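Local atomic coordinates of chintase (Rhizomucor miehei, PDB entry 5YUQ), a protein that catalyses the hydrolysis of chitin, as a fungal family 18 glycoside hydrolase with a tunnel-like active site. Residues A[83-87]-A[130-135]; A[100-105]-A[142-148]; A[70-75]-A[115-121]; A[24-30]-A[59-65]; A[108-112]-A[154-159]. All blocks are in the same frame, centred on the assembly; numbering follows the deposited sequence.

Interaction 1: A[83-87]-A[130-135]; sequences FDNFV and KLFKAL
Phe83 presses the edge of its ring against the backbone of Lys130 and Leu131. Its CZ lies 3.6 Å from Lys130 O, and its CE2 is 3.7 Å from Leu131 N; both backbone atoms lie near the ring plane. The ring gets there with CG anti to the backbone N (chi1 178°), which points it across the gap between the helices. Its CE1 also touches Ala134 CB at 3.9 Å. Val87 follows one turn on. Its CG2 packs against both Leu131 CD1 (3.7 Å) and Ala134 CB (3.9 Å), and Val87 and Leu131 run antiparallel alongside each other. Phe86 meets the other branch of the leucine, with CE2 4.1 Å from Leu131 CD2, and stands nearly perpendicular to it. Lys130 NZ stands over the Phe83 ring, 5.8 Å from its centroid, at most a weak cation-pi attraction. The axes of the helix segments 83-87 and 130-135 cross at -49°. Leu77 of helix 73-78 packs on Phe83, Phe86 and Leu131; Leu131 also packs on Leu104 of strand 101-105. Ala134 N already engages Lys130 O, the oxygen at the ring edge. Phe83, Val87, Leu131 and Ala134 carry the contact by van der Waals touch between outer helices of the barrel.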
# COMPACT_ATOMS: atom_id res chain seq x y z
N PHE A 83 -15.71 20.76 0.22
CA PHE A 83 -15.45 19.92 -0.95
C PHE A 83 -14.86 20.78 -2.07
O PHE A 83 -13.83 20.44 -2.65
CB PHE A 83 -16.76 19.26 -1.41
CG PHE A 83 -16.63 18.40 -2.64
CD1 PHE A 83 -16.59 18.97 -3.91
CD2 PHE A 83 -16.61 17.01 -2.53
CE1 PHE A 83 -16.47 18.17 -5.04
CE2 PHE A 83 -16.50 16.22 -3.67
CZ PHE A 83 -16.43 16.80 -4.92
N ASP A 84 -15.54 21.88 -2.38
CA ASP A 84 -15.10 22.75 -3.46
C ASP A 84 -13.73 23.34 -3.17
O ASP A 84 -12.90 23.45 -4.07
CB ASP A 84 -16.11 23.88 -3.70
CG ASP A 84 -17.40 23.40 -4.32
OD1 ASP A 84 -17.44 22.26 -4.84
OD2 ASP A 84 -18.38 24.17 -4.31
N ASN A 85 -13.49 23.70 -1.92
CA ASN A 85 -12.21 24.29 -1.55
C ASN A 85 -11.08 23.26 -1.65
O ASN A 85 -9.99 23.56 -2.14
CB ASN A 85 -12.28 24.89 -0.15
CG ASN A 85 -10.98 25.54 0.27
OD1 ASN A 85 -10.58 26.57 -0.30
ND2 ASN A 85 -10.30 24.96 1.24
N PHE A 86 -11.36 22.04 -1.21
CA PHE A 86 -10.39 20.95 -1.30
C PHE A 86 -10.06 20.64 -2.77
O PHE A 86 -8.89 20.51 -3.13
CB PHE A 86 -10.95 19.73 -0.56
CG PHE A 86 -10.00 18.58 -0.46
CD1 PHE A 86 -8.67 18.77 -0.09
CD2 PHE A 86 -10.45 17.29 -0.71
CE1 PHE A 86 -7.80 17.68 0.02
CE2 PHE A 86 -9.59 16.21 -0.61
CZ PHE A 86 -8.26 16.40 -0.24
N VAL A 87 -11.08 20.56 -3.61
CA VAL A 87 -10.87 20.36 -5.04
C VAL A 87 -9.99 21.46 -5.63
O VAL A 87 -9.05 21.18 -6.38
CB VAL A 87 -12.21 20.29 -5.82
CG1 VAL A 87 -11.97 20.39 -7.32
CG2 VAL A 87 -12.94 19.01 -5.50
N LYS A 130 -17.42 11.43 -6.22
CA LYS A 130 -17.71 12.81 -6.56
C LYS A 130 -16.42 13.61 -6.66
O LYS A 130 -16.26 14.43 -7.56
CB LYS A 130 -18.64 13.45 -5.54
CG LYS A 130 -19.47 14.57 -6.13
CD LYS A 130 -20.51 15.08 -5.15
CE LYS A 130 -21.41 16.12 -5.83
NZ LYS A 130 -22.15 16.99 -4.86
N LEU A 131 -15.50 13.36 -5.74
CA LEU A 131 -14.21 14.02 -5.77
C LEU A 131 -13.44 13.70 -7.05
O LEU A 131 -12.90 14.60 -7.68
CB LEU A 131 -13.39 13.63 -4.54
CG LEU A 131 -11.94 14.12 -4.51
CD1 LEU A 131 -11.89 15.63 -4.58
CD2 LEU A 131 -11.29 13.62 -3.23
N PHE A 132 -13.38 12.43 -7.43
CA PHE A 132 -12.67 12.08 -8.65
C PHE A 132 -13.32 12.70 -9.88
O PHE A 132 -12.64 13.13 -10.80
CB PHE A 132 -12.59 10.57 -8.81
CG PHE A 132 -11.40 9.96 -8.13
CD1 PHE A 132 -10.12 10.17 -8.62
CD2 PHE A 132 -11.57 9.17 -7.01
CE1 PHE A 132 -9.02 9.60 -7.99
CE2 PHE A 132 -10.47 8.59 -6.37
CZ PHE A 132 -9.19 8.81 -6.88
N LYS A 133 -14.65 12.75 -9.89
CA LYS A 133 -15.34 13.38 -11.00
C LYS A 133 -15.02 14.86 -11.10
O LYS A 133 -14.83 15.39 -12.19
CB LYS A 133 -16.85 13.21 -10.87
CG LYS A 133 -17.31 11.78 -11.05
CD LYS A 133 -18.83 11.74 -11.00
CE LYS A 133 -19.36 10.35 -11.19
NZ LYS A 133 -20.83 10.34 -10.91
N ALA A 134 -14.98 15.53 -9.96
CA ALA A 134 -14.62 16.95 -9.93
C ALA A 134 -13.19 17.16 -10.42
O ALA A 134 -12.92 18.08 -11.19
CB ALA A 134 -14.79 17.51 -8.54
N LEU A 135 -12.28 16.30 -9.98
CA LEU A 135 -10.89 16.41 -10.43
C LEU A 135 -10.77 16.13 -11.92
O LEU A 135 -10.05 16.82 -12.63
CB LEU A 135 -9.98 15.46 -9.65
CG LEU A 135 -9.87 15.76 -8.16
CD1 LEU A 135 -9.18 14.63 -7.44
CD2 LEU A 135 -9.10 17.05 -7.96

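Interaction 2: A[100-105]-A[142-148]; sequences DGLNLD and KTILTTA
Asn103 turns its amide across to Thr146 on the neighbouring parallel strand. A chi1 of 172° swings the amide away from its own N, and ND2 donates to Thr146 OG1 at 2.8 Å. The bond is nearly straight (171°), and the hydroxyl lies in the amide plane. The other end of the amide is held too: OD1 is hydrogen-bonded to Tyr7 OH. Next along the strands, Asp105 OD1 lies 3.4 Å from Ala148 CB. On the other face, Leu102 and Leu104 stand beside Leu145 and Thr147. Leu102 CB touches Leu145 CD2 at 4.3 Å, and Leu104 packs on Phe132 of helix 124-139. The two strands and that helix form a beta-alpha-beta unit of the TIM barrel. Segment 100-105 carries most of a stretch resembling the family 18 motif DxxDxDxE, with Asn103 in place of its second aspartate; the motif would end at Glu107, the proton donor in relatives. Gly101 comes close to its partner, with CA 3.0 Å from Ile144 O. Backbone bonds alternate along the pair, among them Thr146 N to Leu102 O (3.0 Å) and Leu104 N to Thr146 O (2.8 Å). At the strand start a water donates to Asp100 O and Lys142 O.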
# COMPACT_ATOMS: atom_id res chain seq x y z
N ASP A 100 1.82 14.98 -13.02
CA ASP A 100 1.14 14.23 -14.06
C ASP A 100 -0.10 13.54 -13.55
O ASP A 100 -0.91 13.04 -14.34
CB ASP A 100 2.08 13.19 -14.64
CG ASP A 100 3.33 13.82 -15.17
OD1 ASP A 100 3.21 14.61 -16.13
OD2 ASP A 100 4.42 13.56 -14.61
N GLY A 101 -0.27 13.52 -12.24
CA GLY A 101 -1.45 12.91 -11.68
C GLY A 101 -1.60 13.03 -10.18
O GLY A 101 -0.73 13.54 -9.49
N LEU A 102 -2.73 12.53 -9.70
CA LEU A 102 -3.00 12.48 -8.27
C LEU A 102 -3.42 11.07 -7.92
O LEU A 102 -4.25 10.47 -8.60
CB LEU A 102 -4.13 13.44 -7.89
CG LEU A 102 -3.82 14.94 -7.97
CD1 LEU A 102 -5.13 15.74 -7.85
CD2 LEU A 102 -2.83 15.33 -6.88
N ASN A 103 -2.81 10.55 -6.86
CA ASN A 103 -3.13 9.23 -6.34
C ASN A 103 -3.81 9.44 -4.99
O ASN A 103 -3.18 9.88 -4.04
CB ASN A 103 -1.82 8.44 -6.17
CG ASN A 103 -2.02 7.11 -5.44
OD1 ASN A 103 -1.64 6.96 -4.28
ND2 ASN A 103 -2.59 6.14 -6.14
N LEU A 104 -5.10 9.13 -4.89
CA LEU A 104 -5.82 9.38 -3.65
C LEU A 104 -5.76 8.14 -2.77
O LEU A 104 -6.09 7.04 -3.21
CB LEU A 104 -7.26 9.82 -3.92
CG LEU A 104 -7.37 11.07 -4.81
CD1 LEU A 104 -8.81 11.59 -4.83
CD2 LEU A 104 -6.39 12.15 -4.40
N ASP A 105 -5.27 8.31 -1.54
CA ASP A 105 -5.01 7.20 -0.62
C ASP A 105 -5.76 7.42 0.69
O ASP A 105 -5.18 7.48 1.77
CB ASP A 105 -3.50 7.08 -0.40
CG ASP A 105 -3.09 5.81 0.32
OD1 ASP A 105 -3.93 4.90 0.51
OD2 ASP A 105 -1.91 5.70 0.70
N LYS A 142 -6.07 13.83 -19.51
CA LYS A 142 -4.63 13.54 -19.55
C LYS A 142 -4.04 13.22 -18.13
O LYS A 142 -3.22 12.31 -17.95
CB LYS A 142 -3.97 14.71 -20.33
CG LYS A 142 -3.30 15.85 -19.60
CD LYS A 142 -4.12 17.10 -19.41
CE LYS A 142 -3.47 18.33 -20.02
NZ LYS A 142 -3.79 19.64 -19.40
N THR A 143 -4.56 13.91 -17.16
CA THR A 143 -4.05 13.69 -15.80
C THR A 143 -4.35 12.27 -15.35
O THR A 143 -5.45 11.75 -15.58
CB THR A 143 -4.67 14.69 -14.81
OG1 THR A 143 -4.48 16.02 -15.31
CG2 THR A 143 -4.02 14.58 -13.46
N ILE A 144 -3.39 11.63 -14.70
CA ILE A 144 -3.57 10.30 -14.23
C ILE A 144 -4.20 10.32 -12.83
O ILE A 144 -3.62 10.79 -11.88
CB ILE A 144 -2.20 9.58 -14.06
CG1 ILE A 144 -1.47 9.51 -15.40
CG2 ILE A 144 -2.40 8.18 -13.49
CD1 ILE A 144 0.01 9.44 -15.19
N LEU A 145 -5.45 9.85 -12.78
CA LEU A 145 -6.17 9.81 -11.51
C LEU A 145 -6.22 8.38 -11.04
O LEU A 145 -6.78 7.51 -11.71
CB LEU A 145 -7.58 10.39 -11.64
CG LEU A 145 -7.67 11.87 -12.02
CD1 LEU A 145 -9.12 12.30 -12.21
CD2 LEU A 145 -6.99 12.72 -10.96
N THR A 146 -5.60 8.12 -9.91
CA THR A 146 -5.59 6.77 -9.36
C THR A 146 -5.95 6.82 -7.90
O THR A 146 -6.00 7.89 -7.28
CB THR A 146 -4.22 6.07 -9.52
OG1 THR A 146 -3.21 6.82 -8.81
CG2 THR A 146 -3.84 5.96 -10.98
N THR A 147 -6.22 5.65 -7.35
CA THR A 147 -6.53 5.54 -5.93
C THR A 147 -5.85 4.29 -5.39
O THR A 147 -5.80 3.27 -6.07
CB THR A 147 -8.06 5.51 -5.68
OG1 THR A 147 -8.31 5.27 -4.29
CG2 THR A 147 -8.73 4.43 -6.49
N ALA A 148 -5.27 4.40 -4.20
CA ALA A 148 -4.74 3.24 -3.50
C ALA A 148 -5.86 2.69 -2.64
O ALA A 148 -6.46 3.42 -1.86
CB ALA A 148 -3.55 3.62 -2.65
O HOH W 1 -0.47 12.92 -17.09

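Interaction 3: A[70-75]-A[115-121]; sequences SLYFSD and VACNSKD
The loop between strand 101-105 and helix 124-139 docks here on the start of helix 73-78, chiefly through Ser119 on Leu71. Ser119 follows a type I turn that runs from Val115 to Asn118. Its OG donates to Leu71 O at 2.7 Å and its N donates to the same oxygen at 2.9 Å. Both donors reach that oxygen from the same face of the carbonyl plane. The serine OG sits between its own backbone N and carbonyl carbon (chi1 59°), and from there it also accepts a 3.2 Å bond from Asp75 N in the first turn of the helix. One hydroxyl thus links Leu71, two residues before the helix, to that first turn. Asn118 lies crosswise over Leu71, with OD1 3.4 Å from Leu71 CD2. The same methyl touches Cys117 SG at 3.6 Å. One water joins Ser70 O, Ser74 N and Ser119 O; a second joins Ser70 N and Asn118 OD1. Ser74 OG turns to Asp124, at the start of helix 124-139. The disulfide from Cys117 to Cys274 ties this loop to one much later in the chain. Phe73, at the start of helix 73-78, stacks on Trp106, just beyond strand 101-105.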
# COMPACT_ATOMS: atom_id res chain seq x y z
N SER A 70 -5.44 10.67 6.70
CA SER A 70 -6.82 10.38 6.30
C SER A 70 -7.87 10.88 7.29
O SER A 70 -9.04 10.57 7.14
CB SER A 70 -6.99 8.87 6.08
OG SER A 70 -6.27 8.44 4.92
N LEU A 71 -7.45 11.70 8.25
CA LEU A 71 -8.36 12.17 9.31
C LEU A 71 -9.56 12.91 8.77
O LEU A 71 -10.67 12.77 9.27
CB LEU A 71 -7.62 13.11 10.27
CG LEU A 71 -6.64 12.50 11.26
CD1 LEU A 71 -5.90 13.59 12.01
CD2 LEU A 71 -7.41 11.60 12.22
N TYR A 72 -9.34 13.71 7.73
CA TYR A 72 -10.31 14.71 7.34
C TYR A 72 -11.02 14.49 6.02
O TYR A 72 -11.89 15.28 5.68
CB TYR A 72 -9.67 16.11 7.36
CG TYR A 72 -9.13 16.46 8.72
CD1 TYR A 72 -9.99 16.65 9.79
CD2 TYR A 72 -7.77 16.58 8.93
CE1 TYR A 72 -9.50 16.95 11.05
CE2 TYR A 72 -7.27 16.89 10.19
CZ TYR A 72 -8.15 17.08 11.23
OH TYR A 72 -7.66 17.38 12.49
N PHE A 73 -10.67 13.44 5.28
CA PHE A 73 -11.34 13.16 4.00
C PHE A 73 -12.86 13.19 4.13
O PHE A 73 -13.55 13.85 3.35
CB PHE A 73 -10.92 11.80 3.44
CG PHE A 73 -9.64 11.82 2.63
CD1 PHE A 73 -9.63 12.32 1.34
CD2 PHE A 73 -8.48 11.27 3.15
CE1 PHE A 73 -8.45 12.31 0.58
CE2 PHE A 73 -7.31 11.26 2.40
CZ PHE A 73 -7.30 11.77 1.12
N SER A 74 -13.40 12.46 5.10
CA SER A 74 -14.86 12.38 5.23
C SER A 74 -15.47 13.75 5.48
O SER A 74 -16.41 14.13 4.78
CB SER A 74 -15.24 11.41 6.35
OG SER A 74 -16.66 11.33 6.46
N ASP A 75 -14.94 14.48 6.45
CA ASP A 75 -15.44 15.83 6.74
C ASP A 75 -15.32 16.75 5.54
O ASP A 75 -16.24 17.50 5.23
CB ASP A 75 -14.68 16.44 7.92
CG ASP A 75 -15.02 15.79 9.25
OD1 ASP A 75 -16.06 15.09 9.33
OD2 ASP A 75 -14.25 15.99 10.21
N VAL A 115 -6.88 4.75 10.91
CA VAL A 115 -6.69 5.52 12.14
C VAL A 115 -8.04 5.68 12.85
O VAL A 115 -9.04 6.06 12.25
CB VAL A 115 -6.01 6.87 11.85
CG1 VAL A 115 -6.16 7.82 13.02
CG2 VAL A 115 -4.54 6.66 11.53
N ALA A 116 -8.06 5.34 14.14
CA ALA A 116 -9.31 5.18 14.88
C ALA A 116 -10.21 6.42 14.87
O ALA A 116 -11.44 6.31 14.81
CB ALA A 116 -9.02 4.75 16.31
N CYS A 117 -9.60 7.60 14.93
CA CYS A 117 -10.36 8.84 15.04
C CYS A 117 -10.57 9.54 13.69
O CYS A 117 -11.00 10.70 13.64
CB CYS A 117 -9.69 9.79 16.04
SG CYS A 117 -8.06 10.34 15.53
N ASN A 118 -10.29 8.83 12.60
CA ASN A 118 -10.66 9.33 11.27
C ASN A 118 -12.13 9.73 11.22
O ASN A 118 -12.98 9.05 11.80
CB ASN A 118 -10.43 8.25 10.21
CG ASN A 118 -8.99 8.15 9.76
OD1 ASN A 118 -8.14 8.97 10.14
ND2 ASN A 118 -8.70 7.15 8.95
N SER A 119 -12.43 10.81 10.51
CA SER A 119 -13.83 11.15 10.26
C SER A 119 -14.41 10.10 9.31
O SER A 119 -13.70 9.49 8.52
CB SER A 119 -13.98 12.56 9.69
OG SER A 119 -13.26 12.73 8.47
N LYS A 120 -15.72 9.87 9.41
CA LYS A 120 -16.38 8.86 8.60
C LYS A 120 -17.83 9.26 8.38
O LYS A 120 -18.42 9.93 9.22
CB LYS A 120 -16.31 7.50 9.28
CG LYS A 120 -16.88 7.51 10.69
CD LYS A 120 -16.81 6.14 11.33
CE LYS A 120 -15.38 5.63 11.46
NZ LYS A 120 -14.47 6.55 12.22
N ASP A 121 -18.40 8.85 7.25
CA ASP A 121 -19.78 9.17 6.92
C ASP A 121 -20.32 8.06 6.02
O ASP A 121 -19.57 7.48 5.24
CB ASP A 121 -19.86 10.51 6.20
CG ASP A 121 -21.28 11.01 6.05
OD1 ASP A 121 -21.76 11.71 6.97
OD2 ASP A 121 -21.91 10.71 5.02
O HOH W 2 -11.75 10.48 6.64
O HOH W 3 -5.49 9.40 9.28

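Interaction 4: A[24-30]-A[59-65]; sequences HIVYAFA and SISLSVG
His24 and Ser61 make the one side-chain hydrogen bond of this strand pair. His24 NE2 lies 2.7 Å from Ser61 OG, which sits at the edge of the imidazole in its plane, and either could be the donor. The extended chi1 of -178° carries the ring over; Ser5 OG holds ND1, so both ring nitrogens are engaged. The opposite face is largely apolar, fully buried and tight, with Leu62 CD2 3.7 Å from Ala30 CB. Ile25 CG2 also meets Ile60 CD1 there, at 4.0 Å. Helix 43-55 covers Ile60 and Tyr27. The looser end is at Ser59, the partly exposed residue. Its side chain reaches His24 only through CB, 4.0 Å from CD2, though its backbone O accepts from Ile25 N. Further on, strand 24-30 accommodates one extra residue, a bulge-like irregularity. Ser63 N bonds to Tyr27 O, but Ser63 O takes its bond from Ala30 N (2.8 Å). A cis peptide joins Ala28 and Phe29, a feature known at strand ends in family 18 barrels. It folds Ala28 CB over the centre of the Phe29 ring, 3.3 Å above its plane. Ser63 OG meets the edge of that ring and bonds to Asn103 OD1. Hydrogen-bonding side chains (His24, Ser61, Ser63) thus gather on one face among small apolar groups, while the other is mostly aliphatic and packs on helix 43-55.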
# COMPACT_ATOMS: atom_id res chain seq x y z
N HIS A 24 6.48 5.09 -13.38
CA HIS A 24 5.64 6.05 -12.70
C HIS A 24 6.13 6.18 -11.27
O HIS A 24 6.32 5.18 -10.58
CB HIS A 24 4.20 5.52 -12.74
CG HIS A 24 3.18 6.41 -12.11
ND1 HIS A 24 2.02 5.91 -11.55
CD2 HIS A 24 3.10 7.76 -12.00
CE1 HIS A 24 1.28 6.91 -11.11
NE2 HIS A 24 1.91 8.04 -11.37
N ILE A 25 6.38 7.41 -10.82
CA ILE A 25 6.74 7.64 -9.42
C ILE A 25 5.50 8.17 -8.72
O ILE A 25 4.81 9.04 -9.26
CB ILE A 25 7.87 8.67 -9.27
CG1 ILE A 25 9.19 8.11 -9.82
CG2 ILE A 25 8.07 9.06 -7.81
CD1 ILE A 25 9.76 6.96 -9.02
N VAL A 26 5.20 7.63 -7.55
CA VAL A 26 4.07 8.12 -6.75
C VAL A 26 4.64 8.67 -5.45
O VAL A 26 5.23 7.94 -4.66
CB VAL A 26 3.05 7.01 -6.46
CG1 VAL A 26 1.76 7.61 -5.93
CG2 VAL A 26 2.76 6.23 -7.74
N TYR A 27 4.50 9.97 -5.27
CA TYR A 27 5.18 10.68 -4.19
C TYR A 27 4.25 10.79 -2.97
O TYR A 27 3.21 11.43 -3.04
CB TYR A 27 5.61 12.06 -4.67
CG TYR A 27 6.56 12.77 -3.73
CD1 TYR A 27 6.09 13.36 -2.56
CD2 TYR A 27 7.90 12.87 -4.02
CE1 TYR A 27 6.95 14.01 -1.69
CE2 TYR A 27 8.77 13.52 -3.17
CZ TYR A 27 8.29 14.09 -2.01
OH TYR A 27 9.17 14.72 -1.16
N ALA A 28 4.66 10.17 -1.87
CA ALA A 28 3.82 10.08 -0.67
C ALA A 28 4.43 10.88 0.49
O ALA A 28 5.64 10.79 0.69
CB ALA A 28 3.71 8.62 -0.26
N PHE A 29 3.65 11.65 1.25
CA PHE A 29 2.23 11.91 1.05
C PHE A 29 1.97 13.41 1.22
O PHE A 29 2.65 14.08 2.01
CB PHE A 29 1.39 11.24 2.16
CG PHE A 29 1.26 9.74 2.01
CD1 PHE A 29 0.49 9.20 0.99
CD2 PHE A 29 1.88 8.89 2.91
CE1 PHE A 29 0.36 7.82 0.86
CE2 PHE A 29 1.76 7.52 2.79
CZ PHE A 29 1.00 6.98 1.76
N ALA A 30 0.97 13.93 0.52
CA ALA A 30 0.38 15.21 0.89
C ALA A 30 -0.81 14.86 1.77
O ALA A 30 -1.61 14.00 1.40
CB ALA A 30 -0.06 15.96 -0.34
N SER A 59 6.56 9.75 -15.63
CA SER A 59 5.37 10.33 -15.04
C SER A 59 5.46 10.34 -13.52
O SER A 59 6.00 9.40 -12.91
CB SER A 59 4.13 9.52 -15.44
OG SER A 59 3.84 9.69 -16.81
N ILE A 60 4.95 11.39 -12.89
CA ILE A 60 4.94 11.46 -11.43
C ILE A 60 3.58 11.94 -10.92
O ILE A 60 3.03 12.92 -11.41
CB ILE A 60 6.10 12.34 -10.88
CG1 ILE A 60 6.00 12.48 -9.35
CG2 ILE A 60 6.13 13.70 -11.55
CD1 ILE A 60 7.32 12.91 -8.70
N SER A 61 3.05 11.21 -9.94
CA SER A 61 1.82 11.59 -9.27
C SER A 61 2.11 11.91 -7.82
O SER A 61 3.04 11.36 -7.24
CB SER A 61 0.81 10.45 -9.30
OG SER A 61 0.40 10.16 -10.62
N LEU A 62 1.31 12.79 -7.24
CA LEU A 62 1.33 13.02 -5.81
C LEU A 62 0.27 12.15 -5.16
O LEU A 62 -0.88 12.12 -5.62
CB LEU A 62 1.05 14.49 -5.51
CG LEU A 62 0.99 14.90 -4.04
CD1 LEU A 62 2.33 14.68 -3.36
CD2 LEU A 62 0.55 16.36 -3.94
N SER A 63 0.67 11.44 -4.11
CA SER A 63 -0.28 10.66 -3.31
C SER A 63 -0.81 11.52 -2.18
O SER A 63 -0.04 12.11 -1.42
CB SER A 63 0.37 9.39 -2.77
OG SER A 63 -0.61 8.55 -2.18
N VAL A 64 -2.13 11.56 -2.07
CA VAL A 64 -2.81 12.39 -1.10
C VAL A 64 -3.52 11.50 -0.09
O VAL A 64 -4.36 10.68 -0.46
CB VAL A 64 -3.86 13.29 -1.81
CG1 VAL A 64 -4.66 14.11 -0.80
CG2 VAL A 64 -3.18 14.20 -2.82
N GLY A 65 -3.17 11.66 1.19
CA GLY A 65 -3.78 10.84 2.22
C GLY A 65 -2.72 10.03 2.93
O GLY A 65 -1.77 10.59 3.49

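Interaction 5: A[108-112]-A[154-159]; sequences YPNSP and FNDENQ
Asn110 has a left-handed backbone (phi 38°) and a chi1 of -165°, which together send its amide into the turn formed by 156-159, and Gln159 reaches across it. Asn110 ND2 donates to Asp156 O at 2.9 Å, in the carbonyl plane. That oxygen also accepts from Gln159 N, which closes the type I turn. Gln159 NE2 donates to Asn110 OD1 at 3.2 Å from above the plane of the Asn110 amide; the two amides stand 73° apart. Asn155 grips the backbone instead, with ND2 2.9 Å from Asn110 O. These are loops of the TIM barrel following strands 101-105 and 144-149, at the strand C-terminal ends, where family 18 enzymes build their substrate cleft. Asp156 OD1 accepts from Asn158 N in an Asx turn. Pro109 CG packs on Phe154 CD1 at 3.8 Å, and Tyr128 of helix 124-139 touches both residues. Gln159 OE1 rests 3.2 Å from Pro112 CD, where Pro112 is open to solvent. One water joins Pro109 O to Asn155 N, and another joins Ser111 OG to Asn155 ND2.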
# COMPACT_ATOMS: atom_id res chain seq x y z
N TYR A 108 -9.75 4.86 5.56
CA TYR A 108 -10.48 4.37 4.39
C TYR A 108 -11.87 4.98 4.39
O TYR A 108 -12.34 5.43 5.43
CB TYR A 108 -10.65 2.85 4.48
CG TYR A 108 -9.37 2.09 4.68
CD1 TYR A 108 -8.60 1.68 3.60
CD2 TYR A 108 -8.91 1.78 5.96
CE1 TYR A 108 -7.43 0.99 3.78
CE2 TYR A 108 -7.73 1.09 6.15
CZ TYR A 108 -6.99 0.69 5.05
OH TYR A 108 -5.82 0.00 5.22
N PRO A 109 -12.54 5.01 3.23
CA PRO A 109 -13.92 5.50 3.23
C PRO A 109 -14.81 4.72 4.21
O PRO A 109 -14.77 3.48 4.22
CB PRO A 109 -14.39 5.24 1.80
CG PRO A 109 -13.13 5.33 0.98
CD PRO A 109 -12.04 4.77 1.86
N ASN A 110 -15.58 5.46 5.00
CA ASN A 110 -16.56 4.92 5.96
C ASN A 110 -16.10 3.66 6.69
O ASN A 110 -16.68 2.58 6.54
CB ASN A 110 -17.92 4.70 5.30
CG ASN A 110 -19.01 4.50 6.32
OD1 ASN A 110 -18.84 4.88 7.49
ND2 ASN A 110 -20.12 3.89 5.92
N SER A 111 -15.04 3.79 7.47
CA SER A 111 -14.44 2.64 8.13
C SER A 111 -14.00 3.01 9.52
O SER A 111 -13.42 4.07 9.72
CB SER A 111 -13.24 2.16 7.32
OG SER A 111 -12.63 1.03 7.93
N PRO A 112 -14.29 2.14 10.50
CA PRO A 112 -13.78 2.32 11.87
C PRO A 112 -12.36 1.79 11.95
O PRO A 112 -11.71 1.89 12.99
CB PRO A 112 -14.70 1.43 12.69
CG PRO A 112 -15.04 0.32 11.76
CD PRO A 112 -15.19 0.98 10.40
N PHE A 154 -14.50 -0.53 -1.72
CA PHE A 154 -14.84 0.52 -0.75
C PHE A 154 -16.14 0.24 -0.01
O PHE A 154 -17.11 -0.25 -0.60
CB PHE A 154 -14.99 1.85 -1.46
CG PHE A 154 -13.73 2.34 -2.12
CD1 PHE A 154 -12.54 2.43 -1.40
CD2 PHE A 154 -13.75 2.74 -3.45
CE1 PHE A 154 -11.38 2.90 -2.03
CE2 PHE A 154 -12.61 3.22 -4.06
CZ PHE A 154 -11.43 3.30 -3.35
N ASN A 155 -16.16 0.59 1.27
CA ASN A 155 -17.34 0.39 2.11
C ASN A 155 -18.56 1.17 1.66
O ASN A 155 -18.48 2.33 1.27
CB ASN A 155 -17.04 0.78 3.56
CG ASN A 155 -16.18 -0.24 4.26
OD1 ASN A 155 -15.91 -1.32 3.74
ND2 ASN A 155 -15.74 0.10 5.47
N ASP A 156 -19.72 0.52 1.77
CA ASP A 156 -20.97 1.19 1.47
C ASP A 156 -21.47 1.96 2.69
O ASP A 156 -20.73 2.17 3.65
CB ASP A 156 -22.01 0.21 0.93
CG ASP A 156 -22.42 -0.85 1.94
OD1 ASP A 156 -22.19 -0.68 3.15
OD2 ASP A 156 -23.00 -1.86 1.50
N GLU A 157 -22.74 2.34 2.64
CA GLU A 157 -23.35 3.15 3.69
C GLU A 157 -23.40 2.42 5.03
O GLU A 157 -23.53 3.05 6.07
CB GLU A 157 -24.77 3.58 3.28
CG GLU A 157 -24.86 4.46 2.03
CD GLU A 157 -24.86 3.66 0.73
OE1 GLU A 157 -24.71 2.41 0.77
OE2 GLU A 157 -25.00 4.31 -0.34
N ASN A 158 -23.29 1.09 4.99
CA ASN A 158 -23.36 0.28 6.20
C ASN A 158 -22.01 -0.28 6.60
O ASN A 158 -21.92 -1.23 7.39
CB ASN A 158 -24.38 -0.85 6.01
CG ASN A 158 -25.75 -0.33 5.67
OD1 ASN A 158 -26.37 -0.75 4.69
ND2 ASN A 158 -26.23 0.62 6.46
N GLN A 159 -20.96 0.32 6.04
CA GLN A 159 -19.57 -0.08 6.31
C GLN A 159 -19.28 -1.50 5.85
O GLN A 159 -18.42 -2.18 6.41
CB GLN A 159 -19.20 0.11 7.79
CG GLN A 159 -19.32 1.54 8.30
CD GLN A 159 -18.66 1.73 9.65
OE1 GLN A 159 -18.36 0.76 10.35
NE2 GLN A 159 -18.40 2.98 10.01
O HOH W 4 -13.83 1.76 2.41
O HOH W 5 -22.30 3.14 8.35
O HOH W 6 -14.14 -1.01 7.55

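In the fold
From the N terminus, interaction 4 comes first and is complete before the others begin: strand 24-30 pairs with 59-65, with helix 43-55 in the connection between them. Then four contacts open in turn, at 70-75, 83-87, 100-105 and 108-112. They close in the same order, at 115-121, 130-135, 142-148 and 154-159. Interactions 3, 1, 2 and 5 therefore all cross one another, and none nests. Strand 101-105 lies between strands 59-65 and 144-149, so interactions 4 and 2 continue each other round the barrel wall. Interaction 1 joins the helices outside that wall and touches interaction 2. Interactions 3 and 5 tie together loops beyond the strand ends and meet at Lys120.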